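Proline dipeptidase (Streptococcus agalactiae, PDB 3OOO) is the N-terminal domain of a manganese-dependent peptidase of the M24B family that probably hydrolyses dipeptides ending in proline. Local coordinates at residues M2-L5 against N6-R9; F22-P25 against V26-N29; C36-E40 against R41-L45; D103-V107 against T108-G112. All blocks are in the same frame, centred on the assembly; numbering follows the deposited sequence. Where two conformers were deposited one is given.

Interaction 1. Residues M2-L5 against N6-R9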
loop_
_atom_site.group_PDB
_atom_site.type_symbol
_atom_site.label_atom_id
_atom_site.label_comp_id
_atom_site.label_asym_id
_atom_site.label_seq_id
_atom_site.Cartn_x
_atom_site.Cartn_y
_atom_site.Cartn_z
HETATM N N MSE A 2 -8.094 -14.009 23.503
HETATM C CA MSE A 2 -7.644 -14.719 22.310
HETATM C C MSE A 2 -8.837 -15.080 21.428
HETATM O O MSE A 2 -8.677 -15.711 20.384
HETATM C CB MSE A 2 -6.897 -15.996 22.706
HETATM C CG MSE A 2 -5.449 -15.781 23.124
HETATM SE SE MSE A 2 -4.284 -15.319 21.626
HETATM C CE MSE A 2 -4.466 -16.945 20.557
ATOM N N SER A 3 -10.029 -14.669 21.856
ATOM C CA SER A 3 -11.288 -14.991 21.180
ATOM C C SER A 3 -11.298 -14.632 19.691
ATOM O O SER A 3 -11.641 -15.465 18.846
ATOM C CB SER A 3 -12.452 -14.294 21.899
ATOM O OG SER A 3 -13.658 -14.380 21.158
ATOM N N LYS A 4 -10.924 -13.393 19.385
ATOM C CA LYS A 4 -10.915 -12.902 18.008
ATOM C C LYS A 4 -9.890 -13.654 17.168
ATOM O O LYS A 4 -10.190 -14.079 16.050
ATOM C CB LYS A 4 -10.621 -11.402 17.970
ATOM C CG LYS A 4 -11.634 -10.538 18.717
ATOM C CD LYS A 4 -11.076 -9.140 18.950
ATOM C CE LYS A 4 -12.032 -8.285 19.764
ATOM N NZ LYS A 4 -11.390 -7.002 20.168
ATOM N N LEU A 5 -8.691 -13.830 17.717
ATOM C CA LEU A 5 -7.628 -14.521 16.991
ATOM C C LEU A 5 -7.942 -16.004 16.777
ATOM O O LEU A 5 -7.646 -16.550 15.713
ATOM C CB LEU A 5 -6.266 -14.321 17.671
ATOM C CG LEU A 5 -5.625 -12.942 17.449
ATOM C CD1 LEU A 5 -4.452 -12.698 18.404
ATOM C CD2 LEU A 5 -5.193 -12.767 15.989
ATOM N N ASN A 6 -8.550 -16.646 17.776
ATOM C CA ASN A 6 -9.004 -18.033 17.628
ATOM C C ASN A 6 -10.047 -18.167 16.520
ATOM O O ASN A 6 -9.992 -19.094 15.712
ATOM C CB ASN A 6 -9.572 -18.580 18.947
ATOM C CG ASN A 6 -8.503 -18.803 20.013
ATOM O OD1 ASN A 6 -7.341 -19.076 19.712
ATOM N ND2 ASN A 6 -8.909 -18.701 21.277
ATOM N N ARG A 7 -10.993 -17.229 16.478
ATOM C CA ARG A 7 -11.994 -17.213 15.415
ATOM C C ARG A 7 -11.390 -17.049 14.020
ATOM O O ARG A 7 -11.803 -17.730 13.080
ATOM C CB ARG A 7 -13.039 -16.132 15.670
ATOM C CG ARG A 7 -14.181 -16.597 16.542
ATOM C CD ARG A 7 -15.147 -15.467 16.802
ATOM N NE ARG A 7 -14.692 -14.611 17.894
ATOM C CZ ARG A 7 -15.178 -13.404 18.159
ATOM N NH1 ARG A 7 -16.143 -12.887 17.405
ATOM N NH2 ARG A 7 -14.699 -12.709 19.183
ATOM N N ILE A 8 -10.414 -16.153 13.890
ATOM C CA ILE A 8 -9.715 -15.961 12.618
ATOM C C ILE A 8 -9.017 -17.253 12.198
ATOM O O ILE A 8 -9.107 -17.666 11.041
ATOM C CB ILE A 8 -8.720 -14.772 12.679
ATOM C CG1 ILE A 8 -9.497 -13.461 12.820
ATOM C CG2 ILE A 8 -7.820 -14.733 11.430
ATOM C CD1 ILE A 8 -8.642 -12.275 13.175
ATOM N N ARG A 9 -8.353 -17.900 13.156
ATOM C CA ARG A 9 -7.656 -19.157 12.903
ATOM C C ARG A 9 -8.607 -20.231 12.369
ATOM O O ARG A 9 -8.301 -20.911 11.387
ATOM C CB ARG A 9 -6.953 -19.637 14.176
ATOM C CG ARG A 9 -5.989 -20.784 13.950
ATOM C CD ARG A 9 -5.302 -21.195 15.235
ATOM N NE ARG A 9 -6.268 -21.669 16.218
ATOM C CZ ARG A 9 -6.779 -22.895 16.226
ATOM N NH1 ARG A 9 -6.417 -23.775 15.302
ATOM N NH2 ARG A 9 -7.657 -23.238 17.157
#
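Asn6 meets selenomethionine Met2 at the first turn of helix 3-14. Asn6 N donates to Met2 O at 2.8 Å. The Met2 side chain doubles back through bends at chi2 (-71°) and chi3 (-62°), which carries its CE to 3.7 Å from Asn6 OD1, and the two side chains cross at roughly a right angle. One residue on, Arg7 also turns back. Its bend at chi3 (-82°) brings the guanidinium up to Ser3, where NH2 donates to Ser3 OG at 2.8 Å near the edge of the group. Ser3 O receives Arg7 N at 3.0 Å and, weakly, Arg7 NE at 3.3 Å. Leu5 faces inward instead: its CD2 lies 4.5 Å from Ile8 CD1, and both side chains pack on Leu31 of helix 25-32 and on Val47 of strand 44-48, while Leu5 O accepts from Arg9 N. Lys4 reaches toward Tyr30, bonding its carbonyl oxygen and making a cation-pi contact. The helix start is thus amphipathic: an apolar inner side packs on helix 25-32 and on strand 44-48, and on the outer side the guanidinium of Arg7 grips Ser3 OG and, weakly, Ser3 O, helping to hold the first turn.

Interaction 2. Residues F22-P25 against V26-N29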
loop_
_atom_site.group_PDB
_atom_site.type_symbol
_atom_site.label_atom_id
_atom_site.label_comp_id
_atom_site.label_asym_id
_atom_site.label_seq_id
_atom_site.Cartn_x
_atom_site.Cartn_y
_atom_site.Cartn_z
ATOM N N PHE A 22 -1.563 -9.663 9.319
ATOM C CA PHE A 22 -2.124 -8.355 9.668
ATOM C C PHE A 22 -1.024 -7.321 9.815
ATOM O O PHE A 22 0.050 -7.614 10.349
ATOM C CB PHE A 22 -2.968 -8.456 10.941
ATOM C CG PHE A 22 -4.149 -9.366 10.794
ATOM C CD1 PHE A 22 -5.329 -8.894 10.230
ATOM C CD2 PHE A 22 -4.071 -10.702 11.175
ATOM C CE1 PHE A 22 -6.424 -9.729 10.066
ATOM C CE2 PHE A 22 -5.165 -11.551 11.020
ATOM C CZ PHE A 22 -6.344 -11.065 10.464
ATOM N N SER A 23 -1.286 -6.118 9.314
ATOM C CA SER A 23 -0.273 -5.062 9.298
ATOM C C SER A 23 -0.807 -3.709 9.763
ATOM O O SER A 23 -0.032 -2.833 10.134
ATOM C CB SER A 23 0.316 -4.930 7.891
ATOM O OG SER A 23 -0.693 -4.664 6.932
ATOM N N ASP A 24 -2.124 -3.530 9.713
ATOM C CA ASP A 24 -2.736 -2.259 10.093
ATOM C C ASP A 24 -2.631 -2.098 11.615
ATOM O O ASP A 24 -3.134 -2.943 12.353
ATOM C CB ASP A 24 -4.201 -2.249 9.622
ATOM C CG ASP A 24 -4.886 -0.899 9.793
ATOM O OD1 ASP A 24 -4.592 -0.162 10.752
ATOM O OD2 ASP A 24 -5.759 -0.582 8.956
ATOM N N PRO A 25 -1.965 -1.021 12.090
ATOM C CA PRO A 25 -1.830 -0.793 13.533
ATOM C C PRO A 25 -3.172 -0.829 14.272
ATOM O O PRO A 25 -3.248 -1.328 15.390
ATOM C CB PRO A 25 -1.210 0.609 13.606
ATOM C CG PRO A 25 -0.430 0.726 12.342
ATOM C CD PRO A 25 -1.265 0.014 11.307
ATOM N N VAL A 26 -4.222 -0.327 13.632
ATOM C CA VAL A 26 -5.559 -0.342 14.220
ATOM C C VAL A 26 -6.087 -1.777 14.347
ATOM O O VAL A 26 -6.623 -2.158 15.392
ATOM C CB VAL A 26 -6.531 0.554 13.411
ATOM C CG1 VAL A 26 -7.952 0.454 13.949
ATOM C CG2 VAL A 26 -6.056 2.003 13.434
ATOM N N THR A 27 -5.912 -2.569 13.289
ATOM C CA THR A 27 -6.346 -3.963 13.284
ATOM C C THR A 27 -5.578 -4.780 14.318
ATOM O O THR A 27 -6.168 -5.534 15.091
ATOM C CB THR A 27 -6.173 -4.603 11.893
ATOM O OG1 THR A 27 -6.856 -3.808 10.912
ATOM C CG2 THR A 27 -6.742 -6.021 11.881
ATOM N N VAL A 28 -4.258 -4.632 14.327
ATOM C CA VAL A 28 -3.423 -5.362 15.277
ATOM C C VAL A 28 -3.809 -5.021 16.721
ATOM O O VAL A 28 -3.903 -5.911 17.574
ATOM C CB VAL A 28 -1.928 -5.128 15.002
ATOM C CG1 VAL A 28 -1.072 -5.734 16.106
ATOM C CG2 VAL A 28 -1.572 -5.733 13.642
ATOM N N ASN A 29 -4.067 -3.742 16.980
ATOM C CA ASN A 29 -4.513 -3.311 18.301
ATOM C C ASN A 29 -5.878 -3.894 18.668
ATOM O O ASN A 29 -6.083 -4.323 19.801
ATOM C CB ASN A 29 -4.533 -1.783 18.387
ATOM C CG ASN A 29 -4.817 -1.282 19.789
ATOM O OD1 ASN A 29 -4.179 -1.697 20.757
ATOM N ND2 ASN A 29 -5.774 -0.368 19.901
#
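The Phe22 ring is met obliquely by the Thr27 methyl, whose CG2 comes within 3.6 Å of Phe22 CD1, and the other flat group, the Asp24 carboxylate, caps the N terminus of helix 25-32. Here the chain of the creatinase/prolidase N-terminal domain passes from strand 19-22 into that helix, with Asp24 at the N-cap and Pro25 as the first helical residue. Asp24 CG lies anti to its own N (chi1 -172°), and this turns OD1 toward the helix start. OD1 accepts Val26 N at 2.9 Å on its anti side, the donor lying 29° out of the carboxylate plane. The main chain of the same residue closes the first turn: Asp24 O takes Val28 N at 2.8 Å. The carboxylate sits where the first amide groups of the helix point, so the helix dipole would probably stabilise its negative charge. The Asp24 and Thr27 side chains cross at about a right angle, Asp24 CB approaching Thr27 OG1 to 3.3 Å. That hydroxyl is hydrogen-bonded to Glu101 OE2, while Glu101 OE1 accepts the backbone N atoms of Ser23 and Asp24, so one carboxylate steadies both the loop and the first turn. On the inner side of that turn, Val28 CG2 is 3.4 Å from Asp24 O and 4.1 Å from Phe22 CB.

Interaction 3. Residues C36-E40 against R41-L45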
loop_
_atom_site.group_PDB
_atom_site.type_symbol
_atom_site.label_atom_id
_atom_site.label_comp_id
_atom_site.label_asym_id
_atom_site.label_seq_id
_atom_site.Cartn_x
_atom_site.Cartn_y
_atom_site.Cartn_z
ATOM N N CYS A 36 1.118 -0.271 17.735
ATOM C CA CYS A 36 2.364 0.276 17.215
ATOM C C CYS A 36 2.147 0.640 15.756
ATOM O O CYS A 36 1.668 -0.182 14.975
ATOM C CB CYS A 36 3.499 -0.747 17.324
ATOM S SG CYS A 36 5.072 -0.199 16.601
ATOM N N ASP A 37 2.468 1.877 15.392
ATOM C CA ASP A 37 2.563 2.226 13.982
ATOM C C ASP A 37 4.037 2.359 13.622
ATOM O O ASP A 37 4.675 3.356 13.972
ATOM C CB ASP A 37 1.798 3.511 13.645
ATOM C CG ASP A 37 1.724 3.769 12.138
ATOM O OD1 ASP A 37 2.467 3.121 11.363
ATOM O OD2 ASP A 37 0.914 4.623 11.713
ATOM N N PRO A 38 4.585 1.356 12.916
ATOM C CA PRO A 38 6.014 1.350 12.637
ATOM C C PRO A 38 6.395 2.227 11.447
ATOM O O PRO A 38 7.581 2.370 11.150
ATOM C CB PRO A 38 6.275 -0.117 12.286
ATOM C CG PRO A 38 5.038 -0.519 11.590
ATOM C CD PRO A 38 3.922 0.153 12.364
ATOM N N HIS A 39 5.393 2.783 10.763
ATOM C CA HIS A 39 5.616 3.579 9.552
ATOM C C HIS A 39 6.440 2.805 8.508
ATOM O O HIS A 39 5.951 1.794 8.003
ATOM C CB HIS A 39 6.172 4.958 9.914
ATOM C CG HIS A 39 5.169 5.826 10.601
ATOM N ND1 HIS A 39 4.458 6.805 9.940
ATOM C CD2 HIS A 39 4.717 5.827 11.876
ATOM C CE1 HIS A 39 3.630 7.390 10.787
ATOM N NE2 HIS A 39 3.762 6.812 11.967
ATOM N N GLU A 40 7.665 3.241 8.205
ATOM C CA GLU A 40 8.511 2.570 7.198
ATOM C C GLU A 40 9.068 1.233 7.678
ATOM O O GLU A 40 9.360 0.345 6.866
ATOM C CB GLU A 40 9.665 3.476 6.742
ATOM C CG GLU A 40 10.494 2.918 5.575
ATOM C CD GLU A 40 11.687 3.786 5.226
ATOM O OE1 GLU A 40 11.520 5.020 5.146
ATOM O OE2 GLU A 40 12.793 3.236 5.022
ATOM N N ARG A 41 9.245 1.107 8.989
ATOM C CA ARG A 41 9.725 -0.141 9.575
ATOM C C ARG A 41 8.605 -1.181 9.545
ATOM O O ARG A 41 7.451 -0.868 9.234
ATOM C CB ARG A 41 10.232 0.073 11.000
ATOM C CG ARG A 41 11.548 0.842 11.088
ATOM C CD ARG A 41 12.125 0.700 12.485
ATOM N NE ARG A 41 13.355 1.466 12.695
ATOM C CZ ARG A 41 13.391 2.724 13.128
ATOM N NH1 ARG A 41 12.267 3.387 13.379
ATOM N NH2 ARG A 41 14.565 3.320 13.299
ATOM N N GLN A 42 8.954 -2.421 9.870
ATOM C CA GLN A 42 8.018 -3.530 9.725
ATOM C C GLN A 42 7.375 -3.991 11.026
ATOM O O GLN A 42 8.049 -4.149 12.047
ATOM C CB GLN A 42 8.704 -4.746 9.082
ATOM C CG GLN A 42 9.462 -4.485 7.779
ATOM C CD GLN A 42 8.654 -3.711 6.752
ATOM O OE1 GLN A 42 7.431 -3.859 6.658
ATOM N NE2 GLN A 42 9.342 -2.878 5.972
HETATM N N MSE A 43 6.061 -4.187 10.941
HETATM C CA MSE A 43 5.161 -4.726 11.945
HETATM C C MSE A 43 4.288 -5.806 11.193
HETATM O O MSE A 43 3.572 -5.346 10.306
HETATM C CB MSE A 43 4.243 -3.528 12.429
HETATM C CG MSE A 43 4.158 -3.085 13.979
HETATM SE SE MSE A 43 2.598 -3.766 15.033
HETATM C CE MSE A 43 1.175 -2.955 13.961
ATOM N N PHE A 44 4.280 -7.092 11.549
ATOM C CA PHE A 44 3.291 -8.026 11.020
ATOM C C PHE A 44 2.843 -8.958 12.121
ATOM O O PHE A 44 3.661 -9.430 12.921
ATOM C CB PHE A 44 3.871 -8.883 9.888
ATOM C CG PHE A 44 4.329 -8.097 8.689
ATOM C CD1 PHE A 44 3.404 -7.482 7.837
ATOM C CD2 PHE A 44 5.683 -7.972 8.413
ATOM C CE1 PHE A 44 3.834 -6.751 6.729
ATOM C CE2 PHE A 44 6.123 -7.242 7.312
ATOM C CZ PHE A 44 5.197 -6.630 6.465
ATOM N N LEU A 45 1.548 -9.247 12.136
ATOM C CA LEU A 45 1.008 -10.298 12.984
ATOM C C LEU A 45 0.654 -11.476 12.096
ATOM O O LEU A 45 -0.225 -11.374 11.240
ATOM C CB LEU A 45 -0.232 -9.801 13.729
ATOM C CG LEU A 45 -0.976 -10.797 14.626
ATOM C CD1 LEU A 45 -0.112 -11.254 15.796
ATOM C CD2 LEU A 45 -2.272 -10.176 15.133
HETATM O O HOH W 1 8.812 -0.410 4.348
#
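Pro38 and Arg41 close a type II' beta turn, Arg41 N donating to Pro38 O at 3.0 Å from above the carbonyl plane. His39 occupies the second position with a positive phi (54°) and psi of -114°, as this turn type requires. Just before it, Asp37 OD1 accepts His39 N at 3.0 Å in an Asx turn, and the same oxygen lies over one face of the His39 ring, toward its rim. The turn leads from the loop after helix 25-32 into strand 44-48, and selenomethionine Met43 packs back against the loop. Its CB sits against Pro38 CG, and CG lies 3.6 Å from Pro38 CD, the two side chains crossing at about a right angle. Farther out, SE comes to 3.9 Å from Cys36 CB. The terminal CE lies beside Cys36 O, but Met43 was modelled in two conformers, so the fine detail of its fit, including that separation and the very close approach of CB to the proline, is doubtful. Two basic side chains tie the turn to the rest of the domain: Arg41 NE forms a salt bridge with Asp78 OD1, and Lys109 NZ donates to the backbone oxygens of both His39 and Arg41. Gln42, bent at chi2 (-49°), brings its amide back toward Glu40 and is linked to it through water, which donates to Glu40 O at 2.7 Å and accepts from Gln42 NE2 at 3.0 Å.

Interaction 4. Residues D103-V107 against T108-G112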
loop_
_atom_site.group_PDB
_atom_site.type_symbol
_atom_site.label_atom_id
_atom_site.label_comp_id
_atom_site.label_asym_id
_atom_site.label_seq_id
_atom_site.Cartn_x
_atom_site.Cartn_y
_atom_site.Cartn_z
ATOM N N ASP A 103 -6.072 -2.980 2.070
ATOM C CA ASP A 103 -6.412 -1.563 2.295
ATOM C C ASP A 103 -5.372 -0.797 3.117
ATOM O O ASP A 103 -5.425 0.440 3.197
ATOM C CB ASP A 103 -7.782 -1.424 2.978
ATOM C CG ASP A 103 -8.942 -1.809 2.074
ATOM O OD1 ASP A 103 -8.778 -1.852 0.835
ATOM O OD2 ASP A 103 -10.041 -2.059 2.619
ATOM N N ASN A 104 -4.453 -1.523 3.754
ATOM C CA ASN A 104 -3.428 -0.915 4.611
ATOM C C ASN A 104 -2.026 -1.153 4.084
ATOM O O ASN A 104 -1.188 -0.248 4.074
ATOM C CB ASN A 104 -3.521 -1.460 6.043
ATOM C CG ASN A 104 -2.301 -1.101 6.890
ATOM O OD1 ASN A 104 -1.365 -1.897 7.028
ATOM N ND2 ASN A 104 -2.305 0.104 7.453
ATOM N N LEU A 105 -1.778 -2.386 3.660
ATOM C CA LEU A 105 -0.450 -2.812 3.269
ATOM C C LEU A 105 0.004 -2.052 2.035
ATOM O O LEU A 105 -0.673 -2.088 1.006
ATOM C CB LEU A 105 -0.480 -4.309 2.983
ATOM C CG LEU A 105 0.823 -5.069 2.767
ATOM C CD1 LEU A 105 1.622 -5.162 4.057
ATOM C CD2 LEU A 105 0.500 -6.459 2.235
ATOM N N ASN A 106 1.140 -1.366 2.125
ATOM C CA ASN A 106 1.659 -0.677 0.946
ATOM C C ASN A 106 2.376 -1.633 -0.017
ATOM O O ASN A 106 2.637 -2.795 0.318
ATOM C CB ASN A 106 2.475 0.584 1.303
ATOM C CG ASN A 106 3.840 0.274 1.884
ATOM O OD1 ASN A 106 4.396 -0.799 1.671
ATOM N ND2 ASN A 106 4.404 1.242 2.595
ATOM N N VAL A 107 2.673 -1.152 -1.219
ATOM C CA VAL A 107 3.253 -2.021 -2.237
ATOM C C VAL A 107 4.652 -2.499 -1.842
ATOM O O VAL A 107 5.006 -3.652 -2.077
ATOM C CB VAL A 107 3.249 -1.356 -3.628
ATOM C CG1 VAL A 107 3.841 -2.288 -4.681
ATOM C CG2 VAL A 107 1.830 -0.983 -4.008
ATOM N N THR A 108 5.442 -1.616 -1.238
ATOM C CA THR A 108 6.774 -1.997 -0.783
ATOM C C THR A 108 6.710 -3.194 0.157
ATOM O O THR A 108 7.451 -4.161 -0.006
ATOM C CB THR A 108 7.458 -0.838 -0.072
ATOM O OG1 THR A 108 7.616 0.237 -1.005
ATOM C CG2 THR A 108 8.832 -1.259 0.442
ATOM N N LYS A 109 5.807 -3.124 1.127
ATOM C CA LYS A 109 5.692 -4.178 2.128
ATOM C C LYS A 109 5.081 -5.449 1.546
ATOM O O LYS A 109 5.459 -6.556 1.921
ATOM C CB LYS A 109 4.914 -3.675 3.343
ATOM C CG LYS A 109 5.666 -2.591 4.106
ATOM C CD LYS A 109 4.842 -2.002 5.216
ATOM C CE LYS A 109 5.686 -0.991 5.982
ATOM N NZ LYS A 109 5.295 -0.931 7.399
ATOM N N PHE A 110 4.142 -5.278 0.621
ATOM C CA PHE A 110 3.542 -6.394 -0.103
ATOM C C PHE A 110 4.615 -7.152 -0.876
ATOM O O PHE A 110 4.697 -8.379 -0.810
ATOM C CB PHE A 110 2.451 -5.844 -1.030
ATOM C CG PHE A 110 1.756 -6.879 -1.873
ATOM C CD1 PHE A 110 1.171 -8.006 -1.300
ATOM C CD2 PHE A 110 1.642 -6.689 -3.244
ATOM C CE1 PHE A 110 0.509 -8.946 -2.096
ATOM C CE2 PHE A 110 0.981 -7.621 -4.046
ATOM C CZ PHE A 110 0.413 -8.749 -3.468
ATOM N N GLN A 111 5.463 -6.418 -1.586
ATOM C CA GLN A 111 6.521 -7.056 -2.354
ATOM C C GLN A 111 7.534 -7.741 -1.442
ATOM O O GLN A 111 8.022 -8.826 -1.766
ATOM C CB GLN A 111 7.152 -6.076 -3.352
ATOM C CG GLN A 111 6.134 -5.662 -4.416
ATOM C CD GLN A 111 6.721 -4.919 -5.595
ATOM O OE1 GLN A 111 7.805 -4.348 -5.518
ATOM N NE2 GLN A 111 5.984 -4.914 -6.702
ATOM N N GLY A 112 7.795 -7.147 -0.279
ATOM C CA GLY A 112 8.620 -7.805 0.734
ATOM C C GLY A 112 8.043 -9.143 1.165
ATOM O O GLY A 112 8.749 -10.150 1.206
#
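Asn106 caps helix 107-116 through its side-chain oxygen, OD1 accepting Lys109 N at 2.8 Å. The bond is well aligned at both ends: 163° at the hydrogen, and 176° at OD1. Asn106 CG stands between the backbone N and the carbonyl carbon (chi1 74°), a rotation that folds the amide over the helix start. Its main-chain O takes Phe110 N at 2.9 Å, and Val107 O takes Gln111 N at 2.8 Å. The other end of the amide faces the dimer partner, where Asn106 ND2 donates to Asp103 O of the second subunit; Thr108 OG1 bonds Asp103 OD1 of that subunit, so the N-cap is also part of the subunit interface. Around these bonds lie the packing contacts. The alkyl chain of Lys109 passes obliquely by the capping amide, its CG 3.3 Å from Asn106 OD1. Leu105 sets its two methyls against consecutive residues: CD1 lies 3.7 Å from Lys109 CB, and CD2 is 3.9 Å from Phe110 CB. The Phe110 ring itself makes an edge-to-face contact with Phe102. Val107 and Gln111 run side by side, with Val107 CG1 3.9 Å from Gln111 NE2.

From the N terminus the four contacts follow in series; none nests within or crosses another, and each closes a turn of continuous chain. Interaction 1 begins helix 3-14, whose Ile8 touches Phe22 of interaction 2 and whose Leu5 meets Leu45 of interaction 3. Interaction 2 joins strand 19-22 to helix 25-32, and interaction 3 leads from the loop after that helix into strand 44-48; Phe22 O and Leu45 N, probably hydrogen-bonded, pair their strands. Interaction 4 starts helix 107-116 about 24 Å from interaction 1, centre to centre. It meets interaction 2 through Ser23 and Asn104 and interaction 3 through Lys109, binding this helix start, at the dimer interface, to both loops.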